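Local atomic coordinates of hypothetical UPF0204 protein AF0625 (Archaeoglobus fulgidus, PDB entry 1YQE), a protein that probably hydrolyses D-aminoacyl-tRNAs to free tRNA and D-amino acids, as a zinc-dependent deacylase that recycles mischarged tRNA. Residues 104-116 and 225-239. Residues are numbered along the deposited sequence; the frame is centred on the assembly and turned at random.
Sequences GKPYSLAKPSPQT and HLTAEFLVKAVKLSE
Leu109 points into the flank of helix 228-238, its CG 3.6 Å from Phe230 CZ and its CD1 3.6 Å from Ala234 CB, while Leu237 CD2 lies against its CB. The same Phe230 ring forms a T-shaped pair with Tyr107: the Tyr107 edge, led by CD1, meets a face of Phe230 off-centre, with ring planes at 83°. Phe230 is swung toward the loop by a chi1 of -171°, which sets CG anti to the backbone N, and its rim also meets Tyr107 O in the ring plane. Beyond the pair, the Tyr107 ring runs on to His225, where Tyr107 CE1 lies 3.3 Å from His225 O.

At the far end of the helix, Lys111 bends at chi2 (73°) and lays CD beside Leu237 CD1. Its NZ then donates to Leu237 O at 2.9 Å, tilted out of the carbonyl plane, and to Glu239 OE1, also at 2.9 Å, in a salt bridge on the anti lone pair. The ammonium thus joins the C-terminal end of the helix, where backbone carbonyls collect and Glu239, with positive phi, closes a Schellman motif. A water takes a weak bond from Lys111 NZ and donates to Lys236 O. Pro112 CG packs on Ser238, whose OG donates a 2.8 Å hydrogen bond to Ala234 O, reaching it from the face of the carbonyl plane opposite Ser238 N. At the other terminus Thr227 OG1 caps the helix by accepting from Phe230 N.

Backbone bonds to Val97, Asn96 and Ser94 tie down Tyr107, Ser108 and Ala110, and Ala110 O accepts from His216. Helix 228-238 packs on strands 189-194 and 212-218 of the four-stranded parallel sheet and on helix 252-265, and the extended residues 108-112 run along its flank before the chain enters helix 114-125.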
# COMPACT_ATOMS: atom_id res chain seq x y z
N GLY A 104 -8.05 -12.98 3.55
CA GLY A 104 -9.16 -12.31 2.89
C GLY A 104 -10.13 -13.20 2.14
O GLY A 104 -10.12 -14.43 2.27
N LYS A 105 -10.96 -12.55 1.33
CA LYS A 105 -11.97 -13.24 0.53
C LYS A 105 -11.74 -13.02 -0.96
O LYS A 105 -11.14 -12.02 -1.38
CB LYS A 105 -13.36 -12.71 0.90
CG LYS A 105 -13.69 -12.83 2.38
CD LYS A 105 -15.04 -12.20 2.69
CE LYS A 105 -15.51 -12.55 4.09
NZ LYS A 105 -14.53 -12.15 5.15
N PRO A 106 -12.23 -13.95 -1.80
CA PRO A 106 -12.04 -13.81 -3.25
C PRO A 106 -12.72 -12.54 -3.77
O PRO A 106 -13.69 -12.06 -3.17
CB PRO A 106 -12.72 -15.07 -3.81
CG PRO A 106 -12.59 -16.05 -2.69
CD PRO A 106 -12.90 -15.21 -1.48
N TYR A 107 -12.19 -12.00 -4.86
CA TYR A 107 -12.76 -10.81 -5.48
C TYR A 107 -13.17 -9.72 -4.51
O TYR A 107 -14.22 -9.09 -4.68
CB TYR A 107 -13.95 -11.21 -6.34
CG TYR A 107 -13.58 -12.17 -7.45
CD1 TYR A 107 -12.90 -11.72 -8.59
CD2 TYR A 107 -13.86 -13.53 -7.34
CE1 TYR A 107 -12.50 -12.60 -9.58
CE2 TYR A 107 -13.46 -14.42 -8.34
CZ TYR A 107 -12.78 -13.95 -9.45
OH TYR A 107 -12.39 -14.83 -10.44
N SER A 108 -12.35 -9.49 -3.49
CA SER A 108 -12.62 -8.46 -2.49
C SER A 108 -11.36 -7.61 -2.37
O SER A 108 -10.24 -8.13 -2.34
CB SER A 108 -12.95 -9.11 -1.15
OG SER A 108 -13.40 -8.14 -0.22
N LEU A 109 -11.54 -6.29 -2.32
CA LEU A 109 -10.42 -5.37 -2.25
C LEU A 109 -10.47 -4.46 -1.03
O LEU A 109 -11.54 -4.04 -0.61
CB LEU A 109 -10.40 -4.49 -3.51
CG LEU A 109 -10.31 -5.17 -4.88
CD1 LEU A 109 -10.57 -4.15 -5.99
CD2 LEU A 109 -8.93 -5.80 -5.04
N ALA A 110 -9.31 -4.16 -0.46
CA ALA A 110 -9.25 -3.27 0.69
C ALA A 110 -9.23 -1.84 0.16
O ALA A 110 -8.80 -1.59 -0.97
CB ALA A 110 -7.99 -3.54 1.51
N LYS A 111 -9.72 -0.90 0.96
CA LYS A 111 -9.73 0.50 0.57
C LYS A 111 -8.29 1.02 0.54
O LYS A 111 -7.60 0.97 1.55
CB LYS A 111 -10.57 1.30 1.57
CG LYS A 111 -10.61 2.81 1.36
CD LYS A 111 -11.46 3.21 0.18
CE LYS A 111 -11.76 4.71 0.21
NZ LYS A 111 -12.61 5.14 -0.93
N PRO A 112 -7.82 1.51 -0.61
CA PRO A 112 -6.44 2.02 -0.67
C PRO A 112 -6.30 3.43 -0.09
O PRO A 112 -7.29 4.08 0.24
CB PRO A 112 -6.12 1.99 -2.17
CG PRO A 112 -7.45 2.27 -2.79
CD PRO A 112 -8.41 1.43 -1.96
N SER A 113 -5.06 3.89 0.05
CA SER A 113 -4.77 5.23 0.56
C SER A 113 -3.71 5.78 -0.39
O SER A 113 -2.54 5.95 -0.01
CB SER A 113 -4.24 5.15 1.99
OG SER A 113 -4.21 6.44 2.60
N PRO A 114 -4.10 6.07 -1.64
CA PRO A 114 -3.25 6.59 -2.72
C PRO A 114 -2.37 7.79 -2.42
O PRO A 114 -1.20 7.82 -2.81
CB PRO A 114 -4.25 6.88 -3.84
CG PRO A 114 -5.34 5.90 -3.58
CD PRO A 114 -5.50 5.99 -2.09
N GLN A 115 -2.92 8.78 -1.72
CA GLN A 115 -2.14 9.98 -1.41
C GLN A 115 -0.99 9.69 -0.45
O GLN A 115 0.16 10.06 -0.72
CB GLN A 115 -3.05 11.06 -0.81
CG GLN A 115 -4.22 11.45 -1.71
CD GLN A 115 -3.79 11.90 -3.10
OE1 GLN A 115 -2.80 12.63 -3.26
NE2 GLN A 115 -4.54 11.49 -4.12
N THR A 116 -1.29 9.02 0.66
CA THR A 116 -0.27 8.70 1.65
C THR A 116 0.77 7.74 1.08
O THR A 116 1.96 7.89 1.34
CB THR A 116 -0.90 8.09 2.91
OG1 THR A 116 -1.80 9.05 3.48
CG2 THR A 116 0.17 7.74 3.93
N HIS A 225 -9.07 -13.56 -14.74
CA HIS A 225 -10.08 -13.51 -13.70
C HIS A 225 -10.68 -12.13 -13.49
O HIS A 225 -11.62 -11.97 -12.71
CB HIS A 225 -9.49 -14.02 -12.38
CG HIS A 225 -9.23 -15.49 -12.38
ND1 HIS A 225 -10.24 -16.43 -12.36
CD2 HIS A 225 -8.07 -16.19 -12.40
CE1 HIS A 225 -9.71 -17.64 -12.37
NE2 HIS A 225 -8.40 -17.52 -12.40
N LEU A 226 -10.14 -11.13 -14.18
CA LEU A 226 -10.65 -9.77 -14.06
C LEU A 226 -11.91 -9.61 -14.89
O LEU A 226 -12.05 -10.24 -15.93
CB LEU A 226 -9.63 -8.75 -14.56
CG LEU A 226 -8.29 -8.55 -13.86
CD1 LEU A 226 -7.46 -7.58 -14.69
CD2 LEU A 226 -8.51 -7.99 -12.45
N THR A 227 -12.84 -8.78 -14.42
CA THR A 227 -14.07 -8.50 -15.15
C THR A 227 -14.18 -6.98 -15.20
O THR A 227 -13.54 -6.29 -14.42
CB THR A 227 -15.31 -9.06 -14.44
OG1 THR A 227 -15.43 -8.48 -13.14
CG2 THR A 227 -15.22 -10.58 -14.32
N ALA A 228 -14.98 -6.47 -16.12
CA ALA A 228 -15.15 -5.03 -16.23
C ALA A 228 -15.73 -4.49 -14.92
O ALA A 228 -15.33 -3.42 -14.46
CB ALA A 228 -16.07 -4.69 -17.39
N GLU A 229 -16.66 -5.23 -14.32
CA GLU A 229 -17.28 -4.78 -13.07
C GLU A 229 -16.31 -4.77 -11.90
O GLU A 229 -16.38 -3.90 -11.03
CB GLU A 229 -18.51 -5.64 -12.74
CG GLU A 229 -19.24 -5.20 -11.47
CD GLU A 229 -19.50 -3.69 -11.43
OE1 GLU A 229 -20.11 -3.15 -12.37
OE2 GLU A 229 -19.08 -3.04 -10.43
N PHE A 230 -15.40 -5.74 -11.86
CA PHE A 230 -14.42 -5.78 -10.79
C PHE A 230 -13.51 -4.56 -10.92
O PHE A 230 -13.17 -3.92 -9.92
CB PHE A 230 -13.57 -7.05 -10.87
CG PHE A 230 -12.68 -7.26 -9.68
CD1 PHE A 230 -13.23 -7.61 -8.45
CD2 PHE A 230 -11.31 -7.09 -9.78
CE1 PHE A 230 -12.41 -7.79 -7.33
CE2 PHE A 230 -10.48 -7.26 -8.67
CZ PHE A 230 -11.03 -7.61 -7.45
N LEU A 231 -13.12 -4.23 -12.14
CA LEU A 231 -12.27 -3.06 -12.36
C LEU A 231 -12.98 -1.78 -11.95
O LEU A 231 -12.35 -0.85 -11.44
CB LEU A 231 -11.82 -2.98 -13.82
CG LEU A 231 -10.74 -3.99 -14.23
CD1 LEU A 231 -10.35 -3.76 -15.69
CD2 LEU A 231 -9.52 -3.84 -13.33
N VAL A 232 -14.29 -1.71 -12.19
CA VAL A 232 -15.05 -0.52 -11.80
C VAL A 232 -15.04 -0.39 -10.29
O VAL A 232 -14.92 0.72 -9.75
CB VAL A 232 -16.52 -0.61 -12.30
CG1 VAL A 232 -17.37 0.44 -11.59
CG2 VAL A 232 -16.56 -0.40 -13.80
N LYS A 233 -15.16 -1.52 -9.59
CA LYS A 233 -15.13 -1.53 -8.13
C LYS A 233 -13.78 -1.02 -7.63
O LYS A 233 -13.71 -0.28 -6.65
CB LYS A 233 -15.35 -2.94 -7.59
CG LYS A 233 -15.06 -3.04 -6.09
CD LYS A 233 -14.75 -4.47 -5.63
CE LYS A 233 -15.98 -5.36 -5.63
NZ LYS A 233 -15.70 -6.67 -4.97
N ALA A 234 -12.70 -1.44 -8.29
CA ALA A 234 -11.36 -1.03 -7.90
C ALA A 234 -11.18 0.48 -8.10
O ALA A 234 -10.66 1.17 -7.23
CB ALA A 234 -10.32 -1.78 -8.73
N VAL A 235 -11.62 0.97 -9.25
CA VAL A 235 -11.51 2.40 -9.56
C VAL A 235 -12.28 3.25 -8.55
O VAL A 235 -11.74 4.21 -8.00
CB VAL A 235 -12.02 2.68 -10.99
CG1 VAL A 235 -12.37 4.16 -11.17
CG2 VAL A 235 -10.96 2.28 -12.00
N LYS A 236 -13.54 2.90 -8.30
CA LYS A 236 -14.35 3.67 -7.36
C LYS A 236 -13.79 3.59 -5.95
O LYS A 236 -13.78 4.59 -5.22
CB LYS A 236 -15.80 3.17 -7.38
CG LYS A 236 -16.50 3.41 -8.70
CD LYS A 236 -17.92 2.83 -8.70
CE LYS A 236 -18.83 3.55 -7.73
NZ LYS A 236 -20.22 3.01 -7.78
N LEU A 237 -13.30 2.42 -5.57
CA LEU A 237 -12.72 2.22 -4.24
C LEU A 237 -11.45 3.06 -4.09
O LEU A 237 -11.20 3.65 -3.04
CB LEU A 237 -12.40 0.74 -4.04
CG LEU A 237 -12.14 0.26 -2.61
CD1 LEU A 237 -13.37 0.50 -1.76
CD2 LEU A 237 -11.79 -1.23 -2.63
N SER A 238 -10.65 3.11 -5.15
CA SER A 238 -9.41 3.87 -5.16
C SER A 238 -9.63 5.37 -5.33
O SER A 238 -8.72 6.16 -5.11
CB SER A 238 -8.49 3.37 -6.28
OG SER A 238 -8.20 1.99 -6.15
N GLU A 239 -10.84 5.75 -5.73
CA GLU A 239 -11.18 7.15 -5.99
C GLU A 239 -10.30 7.62 -7.15
O GLU A 239 -9.90 8.78 -7.23
CB GLU A 239 -10.96 8.00 -4.73
CG GLU A 239 -11.86 7.54 -3.56
CD GLU A 239 -11.84 8.46 -2.35
OE1 GLU A 239 -12.25 7.99 -1.26
OE2 GLU A 239 -11.44 9.64 -2.46
O HOH W 1 -14.19 -5.39 -2.28
O HOH W 2 -15.21 4.67 -2.54